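Local coordinates for protein putative Acetyltransferase (Pyrococcus horikoshii, PDB 3DDD) that binds coenzyme A and probably transfers an acyl group, as expected of a member of the GNAT acetyltransferase family, at residues Q86-L91 and R123-S128; V140-T145 and C263-L268; N169-I174 and L197-N202. All blocks are in the same frame, centred on the assembly; numbering follows the deposited sequence.

Contact 1: residues Q86-L91 and R123-S128; sequences QAWIGL and RLDASS. With COA (coenzyme A), chain B.
Trp-88 and Arg-123 pair on strands 86-94 and 121-126, the parallel strands that splay apart at coenzyme A in the GNAT fold, and they lie in the joined half of that pair. Arg-123 straddles its neighbour: its N gives a bond of 2.9 Å to Ala-87 O, and its O takes one of 2.9 Å from Ile-89 N. The side chains of the pair share one face of the sheet. Arg-123 CB sits over the six-membered ring of Trp-88, 3.8 Å from the centroid, a CH-pi contact. Beyond it the chain bends at chi3 (82°), which brings the guanidinium to Gln-86. There NH1 meets a lone pair of Gln-86 OE1 at 2.9 Å, amide and guanidinium being nearly coplanar, while NH2 pairs with Glu-142 and Glu-274. Helix 103-118 connects the strands as a beta-alpha-beta unit, and its Phe-108 packs on Ile-89 and Leu-124 on the other face. Two residues on from the Ala-87 to Arg-123 bond, a water takes the place of the direct link, 2.6 Å from Ile-89 O and 2.7 Å from Asp-125 N. Asp-125 OD2 takes a weak, bent bond from Trp-88 NE1 (134° at the hydrogen) and a salt bridge from Arg-265; OD1 bonds Thr-145. Past the strand end, Ser-127 OG reaches coenzyme A, with a weak bond to O5P of 3.1 Å.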
# COMPACT_ATOMS: atom_id res chain seq x y z
N GLN A 86 6.04 7.22 -11.12
CA GLN A 86 4.81 7.47 -10.39
C GLN A 86 5.09 7.58 -8.89
O GLN A 86 6.16 7.17 -8.40
CB GLN A 86 3.81 6.34 -10.66
CG GLN A 86 4.28 4.97 -10.16
CD GLN A 86 3.35 3.84 -10.53
OE1 GLN A 86 2.20 4.07 -10.89
NE2 GLN A 86 3.83 2.61 -10.41
N ALA A 87 4.14 8.16 -8.18
CA ALA A 87 4.11 8.11 -6.71
C ALA A 87 2.78 7.54 -6.29
O ALA A 87 1.79 7.67 -7.02
CB ALA A 87 4.31 9.48 -6.09
N TRP A 88 2.77 6.88 -5.14
CA TRP A 88 1.55 6.41 -4.49
C TRP A 88 1.24 7.26 -3.28
O TRP A 88 2.12 7.55 -2.48
CB TRP A 88 1.69 4.93 -4.04
CG TRP A 88 0.50 4.14 -4.36
CD1 TRP A 88 -0.57 3.87 -3.54
CD2 TRP A 88 0.19 3.56 -5.62
NE1 TRP A 88 -1.49 3.14 -4.21
CE2 TRP A 88 -1.05 2.92 -5.48
CE3 TRP A 88 0.87 3.46 -6.83
CZ2 TRP A 88 -1.66 2.27 -6.52
CZ3 TRP A 88 0.28 2.78 -7.86
CH2 TRP A 88 -0.96 2.17 -7.69
N ILE A 89 -0.00 7.68 -3.13
CA ILE A 89 -0.41 8.29 -1.87
C ILE A 89 -1.19 7.25 -1.06
O ILE A 89 -2.12 6.57 -1.57
CB ILE A 89 -1.17 9.61 -2.07
CG1 ILE A 89 -0.18 10.70 -2.49
CG2 ILE A 89 -1.86 10.07 -0.78
CD1 ILE A 89 -0.81 11.89 -3.22
N GLY A 90 -0.75 7.07 0.18
CA GLY A 90 -1.38 6.15 1.09
C GLY A 90 -1.38 6.60 2.53
O GLY A 90 -0.83 7.65 2.87
N LEU A 91 -2.06 5.83 3.38
CA LEU A 91 -2.02 6.04 4.83
C LEU A 91 -2.67 7.37 5.27
O LEU A 91 -2.36 7.91 6.31
CB LEU A 91 -0.55 5.87 5.36
CG LEU A 91 0.15 4.51 5.17
CD1 LEU A 91 1.50 4.36 5.98
CD2 LEU A 91 -0.80 3.36 5.58
N ARG A 123 -0.89 7.96 -8.12
CA ARG A 123 -1.96 6.99 -7.97
C ARG A 123 -2.21 6.65 -6.50
O ARG A 123 -1.41 6.96 -5.61
CB ARG A 123 -1.64 5.73 -8.77
CG ARG A 123 -1.53 6.00 -10.24
CD ARG A 123 -0.83 4.92 -10.97
NE ARG A 123 -1.69 3.78 -11.30
CZ ARG A 123 -1.24 2.54 -11.47
NH1 ARG A 123 0.05 2.23 -11.28
NH2 ARG A 123 -2.11 1.58 -11.77
N LEU A 124 -3.34 6.02 -6.27
CA LEU A 124 -3.77 5.65 -4.93
C LEU A 124 -4.91 4.64 -5.00
O LEU A 124 -5.54 4.47 -6.03
CB LEU A 124 -4.22 6.88 -4.14
CG LEU A 124 -5.33 7.75 -4.76
CD1 LEU A 124 -6.74 7.15 -4.53
CD2 LEU A 124 -5.24 9.13 -4.21
N ASP A 125 -5.16 4.01 -3.86
CA ASP A 125 -6.28 3.09 -3.66
C ASP A 125 -7.25 3.67 -2.65
O ASP A 125 -6.97 3.71 -1.45
CB ASP A 125 -5.76 1.75 -3.21
CG ASP A 125 -5.05 1.04 -4.33
OD1 ASP A 125 -5.75 0.67 -5.29
OD2 ASP A 125 -3.80 0.87 -4.26
N ALA A 126 -8.39 4.12 -3.19
CA ALA A 126 -9.42 4.88 -2.47
C ALA A 126 -10.49 4.06 -1.77
O ALA A 126 -11.22 3.31 -2.42
CB ALA A 126 -10.16 5.82 -3.50
N SER A 127 -10.66 4.29 -0.46
CA SER A 127 -11.80 3.79 0.30
C SER A 127 -13.04 4.62 0.00
O SER A 127 -12.96 5.59 -0.75
CB SER A 127 -11.49 3.85 1.79
OG SER A 127 -11.49 5.20 2.27
N SER A 128 -14.19 4.25 0.58
CA SER A 128 -15.43 5.02 0.42
C SER A 128 -15.36 6.41 1.02
O SER A 128 -15.97 7.32 0.49
CB SER A 128 -16.61 4.33 1.10
OG SER A 128 -16.85 3.10 0.49
N1A COA B . -18.10 9.67 3.95
C2A COA B . -18.06 10.05 2.63
N3A COA B . -17.16 11.01 2.22
C4A COA B . -16.32 11.55 3.15
C5A COA B . -16.32 11.16 4.48
C6A COA B . -17.23 10.21 4.87
N6A COA B . -17.44 10.11 6.16
N7A COA B . -15.39 11.86 5.17
C8A COA B . -14.77 12.66 4.28
N9A COA B . -15.34 12.47 3.04
C1B COA B . -14.90 13.01 1.74
C2B COA B . -15.92 14.01 1.21
O2B COA B . -15.93 14.07 -0.19
C3B COA B . -15.36 15.31 1.74
O3B COA B . -15.86 16.38 1.02
P3B COA B . -17.24 17.10 1.42
O7A COA B . -17.33 18.42 0.66
O8A COA B . -17.18 17.40 2.89
O9A COA B . -18.36 16.27 0.89
C4B COA B . -13.89 15.06 1.51
O4B COA B . -13.71 13.74 1.96
C5B COA B . -12.96 16.02 2.23
O5B COA B . -13.34 16.12 3.55
P1A COA B . -12.22 16.42 4.64
O1A COA B . -12.86 17.12 5.82
O2A COA B . -11.07 17.22 4.10
O3A COA B . -11.75 14.92 4.97
P2A COA B . -11.26 14.46 6.43
O4A COA B . -10.49 15.44 7.23
O5A COA B . -12.46 13.93 7.20
O6A COA B . -10.37 13.15 6.07
CBP COA B . -10.33 10.76 5.33
CCP COA B . -10.88 12.20 5.16
CDP COA B . -8.83 10.86 5.61
CEP COA B . -10.54 10.05 3.98
CAP COA B . -11.11 9.84 6.29
OAP COA B . -12.14 10.49 6.97
C9P COA B . -10.32 8.99 7.26
O9P COA B . -9.28 9.42 8.03
N8P COA B . -10.64 7.72 7.40
C7P COA B . -9.57 6.76 7.40
C6P COA B . -9.95 5.47 6.74
C5P COA B . -10.65 5.68 5.44
O5P COA B . -11.77 5.12 5.35
N4P COA B . -10.06 6.47 4.49
C3P COA B . -8.63 6.57 4.12
C2P COA B . -8.10 5.66 2.97
S1P COA B . -8.48 6.10 1.23
O HOH W 1 -3.59 4.44 -1.66

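Contact 2: residues V140-T145 and C263-L268; sequences VDEYRT and CMRMRL
Backbone hydrogen bonds form the frame on which Val-140 to Thr-145 and Cys-263 to Arg-267 meet as antiparallel strands. Val-140 and Arg-267 exchange a reciprocal pair, each N to the other's O at 3.0 Å, and Thr-145 and Cys-263 do the same at the far end. Between them Glu-142 N binds Arg-265 O, and Arg-265 N binds Tyr-143 O. Two residues, Glu-142 and Tyr-143, thus stand opposite Arg-265 alone: a beta bulge that shifts the register by one and brings the Glu-142 side chain toward the partner strand. Strand 258-267, from the C-terminal half of the chain, lies between strand 140-149 and strand 121-126 of the coenzyme-binding half. Among charged groups, Glu-142 OE2 presents its anti lone pair to Arg-267 NH1, 2.7 Å away and within the guanidinium plane; OE1 turns to Arg-123. A water joins Arg-267 NH1 to Asp-141 O, and Val-140 CG2 lies over a face of the same guanidinium. Arg-265 runs alongside Tyr-143, whose OH makes a weak 3.4 Å bond with Arg-265 NH1 and a further bond with Glu-274. Arg-265 NH2 pairs with the terminal carboxylate of Gly-288 and with Asp-125. Van der Waals contact comes from selenomethionine Met-264: the turn at chi2 (65°) brings its SE against the Tyr-143 carbonyl group, 3.6 Å from Tyr-143 C.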
# COMPACT_ATOMS: atom_id res chain seq x y z
N VAL A 140 -9.09 10.09 -11.48
CA VAL A 140 -10.01 9.29 -12.29
C VAL A 140 -9.92 7.81 -11.90
O VAL A 140 -8.87 7.34 -11.51
CB VAL A 140 -9.69 9.41 -13.82
CG1 VAL A 140 -9.84 10.88 -14.32
CG2 VAL A 140 -8.29 8.88 -14.12
N ASP A 141 -11.03 7.08 -12.01
CA ASP A 141 -11.06 5.65 -11.68
C ASP A 141 -10.19 4.82 -12.62
O ASP A 141 -10.17 5.04 -13.84
CB ASP A 141 -12.49 5.09 -11.76
CG ASP A 141 -13.43 5.69 -10.74
OD1 ASP A 141 -13.00 6.47 -9.89
OD2 ASP A 141 -14.62 5.36 -10.80
N GLU A 142 -9.47 3.86 -12.04
CA GLU A 142 -8.81 2.84 -12.83
C GLU A 142 -9.60 1.53 -12.74
O GLU A 142 -10.39 1.25 -13.62
CB GLU A 142 -7.34 2.67 -12.38
CG GLU A 142 -6.51 3.90 -12.77
CD GLU A 142 -5.02 3.66 -12.74
OE1 GLU A 142 -4.55 2.92 -11.86
OE2 GLU A 142 -4.32 4.22 -13.60
N TYR A 143 -9.44 0.78 -11.66
CA TYR A 143 -10.15 -0.47 -11.43
C TYR A 143 -10.11 -0.72 -9.92
O TYR A 143 -9.31 -0.11 -9.22
CB TYR A 143 -9.49 -1.64 -12.19
CG TYR A 143 -7.98 -1.67 -12.06
CD1 TYR A 143 -7.39 -2.12 -10.91
CD2 TYR A 143 -7.13 -1.20 -13.07
CE1 TYR A 143 -6.02 -2.12 -10.74
CE2 TYR A 143 -5.74 -1.20 -12.92
CZ TYR A 143 -5.19 -1.67 -11.73
OH TYR A 143 -3.82 -1.71 -11.50
N ARG A 144 -10.96 -1.63 -9.44
CA ARG A 144 -11.03 -1.97 -8.01
C ARG A 144 -9.91 -2.90 -7.58
O ARG A 144 -9.41 -3.72 -8.36
CB ARG A 144 -12.38 -2.60 -7.65
CG ARG A 144 -13.51 -1.61 -7.50
CD ARG A 144 -14.87 -2.27 -7.56
NE ARG A 144 -15.29 -2.82 -6.27
CZ ARG A 144 -15.55 -4.11 -6.00
NH1 ARG A 144 -15.43 -5.06 -6.92
NH2 ARG A 144 -15.93 -4.45 -4.78
N THR A 145 -9.52 -2.77 -6.32
CA THR A 145 -8.48 -3.60 -5.74
C THR A 145 -9.16 -4.17 -4.51
O THR A 145 -9.45 -3.43 -3.57
CB THR A 145 -7.21 -2.76 -5.37
OG1 THR A 145 -7.57 -1.43 -4.97
CG2 THR A 145 -6.23 -2.67 -6.53
N CYS A 263 -11.20 -1.15 -2.62
CA CYS A 263 -10.89 0.21 -2.96
C CYS A 263 -10.99 0.39 -4.44
O CYS A 263 -11.02 -0.57 -5.20
CB CYS A 263 -9.47 0.57 -2.56
SG CYS A 263 -9.25 0.59 -0.78
N MSE A 264 -11.02 1.65 -4.84
CA MSE A 264 -10.96 1.98 -6.22
C MSE A 264 -9.57 2.57 -6.38
O MSE A 264 -9.18 3.49 -5.67
CB MSE A 264 -12.08 2.95 -6.57
CG MSE A 264 -12.02 3.50 -7.98
SE MSE A 264 -12.26 2.16 -9.34
CE MSE A 264 -14.22 1.97 -9.26
N ARG A 265 -8.80 1.98 -7.29
CA ARG A 265 -7.53 2.52 -7.64
C ARG A 265 -7.85 3.72 -8.51
O ARG A 265 -8.79 3.70 -9.26
CB ARG A 265 -6.68 1.48 -8.36
CG ARG A 265 -5.31 1.92 -8.79
CD ARG A 265 -4.42 0.67 -9.02
NE ARG A 265 -4.00 0.12 -7.73
CZ ARG A 265 -2.96 -0.68 -7.53
NH1 ARG A 265 -2.21 -1.08 -8.55
NH2 ARG A 265 -2.65 -1.05 -6.28
N MSE A 266 -7.09 4.80 -8.34
CA MSE A 266 -7.33 6.06 -9.05
C MSE A 266 -6.02 6.68 -9.49
O MSE A 266 -4.96 6.37 -8.94
CB MSE A 266 -8.07 7.03 -8.14
CG MSE A 266 -9.39 6.52 -7.59
SE MSE A 266 -10.28 7.83 -6.51
CE MSE A 266 -11.27 8.75 -7.89
N ARG A 267 -6.09 7.58 -10.46
CA ARG A 267 -4.91 8.16 -11.10
C ARG A 267 -5.08 9.64 -11.42
O ARG A 267 -6.11 10.09 -11.94
CB ARG A 267 -4.57 7.39 -12.38
CG ARG A 267 -3.36 7.92 -13.13
CD ARG A 267 -3.13 7.18 -14.42
NE ARG A 267 -4.02 7.68 -15.47
CZ ARG A 267 -5.14 7.09 -15.86
NH1 ARG A 267 -5.53 5.94 -15.35
NH2 ARG A 267 -5.86 7.65 -16.81
N LEU A 268 -4.02 10.39 -11.12
CA LEU A 268 -3.89 11.75 -11.60
C LEU A 268 -2.64 11.83 -12.48
O LEU A 268 -1.51 11.65 -12.02
CB LEU A 268 -3.83 12.76 -10.46
CG LEU A 268 -3.69 14.23 -10.90
CD1 LEU A 268 -4.86 14.72 -11.79
CD2 LEU A 268 -3.52 15.11 -9.69
O HOH W 2 -8.38 4.95 -15.99

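Contact 3: residues N169-I174 and L197-N202; sequences NWVKEI and LLCAEN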
# COMPACT_ATOMS: atom_id res chain seq x y z
N ASN A 169 17.60 -11.10 -10.00
CA ASN A 169 17.33 -10.17 -11.08
C ASN A 169 16.05 -10.50 -11.83
O ASN A 169 15.37 -9.59 -12.26
CB ASN A 169 18.52 -10.05 -12.04
CG ASN A 169 19.68 -9.23 -11.47
OD1 ASN A 169 19.48 -8.27 -10.72
ND2 ASN A 169 20.90 -9.60 -11.84
N TRP A 170 15.74 -11.78 -12.01
CA TRP A 170 14.53 -12.15 -12.75
C TRP A 170 13.27 -11.74 -11.99
O TRP A 170 12.22 -11.55 -12.60
CB TRP A 170 14.48 -13.66 -13.11
CG TRP A 170 14.35 -14.58 -11.95
CD1 TRP A 170 15.37 -15.23 -11.29
CD2 TRP A 170 13.14 -14.98 -11.29
NE1 TRP A 170 14.88 -16.00 -10.27
CE2 TRP A 170 13.52 -15.86 -10.24
CE3 TRP A 170 11.78 -14.68 -11.47
CZ2 TRP A 170 12.58 -16.45 -9.39
CZ3 TRP A 170 10.84 -15.26 -10.62
CH2 TRP A 170 11.25 -16.14 -9.59
N VAL A 171 13.35 -11.65 -10.66
CA VAL A 171 12.23 -11.17 -9.85
C VAL A 171 12.08 -9.68 -10.05
O VAL A 171 10.98 -9.17 -10.23
CB VAL A 171 12.39 -11.53 -8.32
CG1 VAL A 171 11.48 -10.66 -7.43
CG2 VAL A 171 12.14 -13.04 -8.07
N LYS A 172 13.20 -8.96 -10.04
CA LYS A 172 13.20 -7.54 -10.31
C LYS A 172 12.58 -7.25 -11.67
O LYS A 172 11.80 -6.32 -11.81
CB LYS A 172 14.61 -6.96 -10.24
CG LYS A 172 15.30 -7.14 -8.89
CD LYS A 172 16.73 -6.58 -8.83
CE LYS A 172 17.22 -6.62 -7.38
NZ LYS A 172 18.69 -6.60 -7.26
N GLU A 173 12.91 -8.06 -12.67
CA GLU A 173 12.38 -7.90 -14.03
C GLU A 173 10.89 -8.20 -14.16
O GLU A 173 10.16 -7.44 -14.76
CB GLU A 173 13.18 -8.76 -15.02
CG GLU A 173 14.50 -8.10 -15.44
CD GLU A 173 15.60 -9.09 -15.81
OE1 GLU A 173 15.28 -10.16 -16.40
OE2 GLU A 173 16.80 -8.79 -15.52
N ILE A 174 10.44 -9.31 -13.59
CA ILE A 174 9.00 -9.64 -13.63
C ILE A 174 8.15 -8.66 -12.81
O ILE A 174 7.02 -8.37 -13.18
CB ILE A 174 8.74 -11.14 -13.27
CG1 ILE A 174 7.41 -11.59 -13.87
CG2 ILE A 174 8.84 -11.38 -11.73
CD1 ILE A 174 7.06 -13.04 -13.57
N LEU A 197 10.44 -14.19 0.67
CA LEU A 197 10.27 -14.14 -0.77
C LEU A 197 10.18 -15.58 -1.33
O LEU A 197 11.15 -16.36 -1.29
CB LEU A 197 11.39 -13.31 -1.40
CG LEU A 197 11.40 -13.18 -2.93
CD1 LEU A 197 10.23 -12.36 -3.45
CD2 LEU A 197 12.73 -12.60 -3.36
N LEU A 198 9.01 -15.92 -1.84
CA LEU A 198 8.78 -17.26 -2.37
C LEU A 198 8.83 -17.17 -3.88
O LEU A 198 8.26 -16.27 -4.44
CB LEU A 198 7.43 -17.79 -1.91
CG LEU A 198 7.18 -17.83 -0.39
CD1 LEU A 198 5.77 -18.38 -0.13
CD2 LEU A 198 8.23 -18.67 0.34
N CYS A 199 9.52 -18.12 -4.51
CA CYS A 199 9.77 -18.10 -5.93
C CYS A 199 9.45 -19.47 -6.51
O CYS A 199 9.78 -20.49 -5.91
CB CYS A 199 11.25 -17.78 -6.18
SG CYS A 199 11.82 -16.10 -5.64
N ALA A 200 8.82 -19.48 -7.68
CA ALA A 200 8.48 -20.71 -8.38
C ALA A 200 9.17 -20.65 -9.71
O ALA A 200 9.01 -19.67 -10.42
CB ALA A 200 7.01 -20.82 -8.61
N GLU A 201 9.95 -21.68 -10.03
CA GLU A 201 10.58 -21.78 -11.34
C GLU A 201 11.34 -20.45 -11.48
O GLU A 201 11.91 -19.95 -10.46
CB GLU A 201 9.47 -22.09 -12.38
CG GLU A 201 8.90 -23.53 -12.13
CD GLU A 201 7.41 -23.78 -12.49
OE1 GLU A 201 6.96 -23.36 -13.58
OE2 GLU A 201 6.70 -24.45 -11.66
N ASN A 202 11.35 -19.85 -12.67
CA ASN A 202 11.69 -18.42 -12.75
C ASN A 202 10.53 -17.64 -13.35
O ASN A 202 10.73 -16.72 -14.14
CB ASN A 202 12.96 -18.20 -13.58
CG ASN A 202 14.23 -18.62 -12.83
OD1 ASN A 202 14.18 -19.37 -11.84
ND2 ASN A 202 15.39 -18.13 -13.31
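Trp-170 and Asn-202 meet where a helix packs against the end of a beta strand in the C-terminal GNAT domain, helix 169-179 running nearly at right angles to strand 196-200 (89° between the short segments). The indole does most of the work. Its CG stands between the backbone N and the carbonyl carbon (chi1 67°), a conformation that carries the ring away from the helix and into the bend following the strand. There Asn-202 lies along one face: its CA sits 3.7 Å from the centroid of the six-membered ring and almost on the ring normal, a CH-pi contact. The Asn-202 amide, reached with CG beside its own backbone N (chi1 -74°), stacks on the indole with the two planes only 10° apart. The opposite face of the ring is covered from within the helix by Val-171 CG2. That same methyl touches Cys-199 SG at 3.9 Å, which makes Val-171 a bridge between the indole and the strand. Phe-205 of strand 204-209 packs on Val-171 as well. At the far edge of the indole, Cys-199 CB lies near the ring plane, 3.7 Å from Trp-170 CZ2. Its sulfur approaches obliquely instead, a sulfur-aromatic contact in which Cys-199 SG stands 4.8 Å from the centroid of the Trp-170 six-membered ring.

Read from the N terminus, the chain first closes on itself at contact 1, where a loop containing helix 103-118 returns strand 121-126 alongside strand 86-94. Contact 2 opens only afterwards, at 140-145, and its partner arrives 118 residues later. Contact 3 forms and closes within that long excursion, a local joining of helix 169-179 to strand 196-200. Nothing crosses: contacts 1 and 2 follow in series, and contact 3 is enclosed by contact 2. In space contacts 1 and 2 adjoin, with strand 258-267 pairing beside 121-126 and the Arg-123 to Glu-142 salt bridge linking them. Contact 3 lies remote, its centre about 27 Å from that of contact 2.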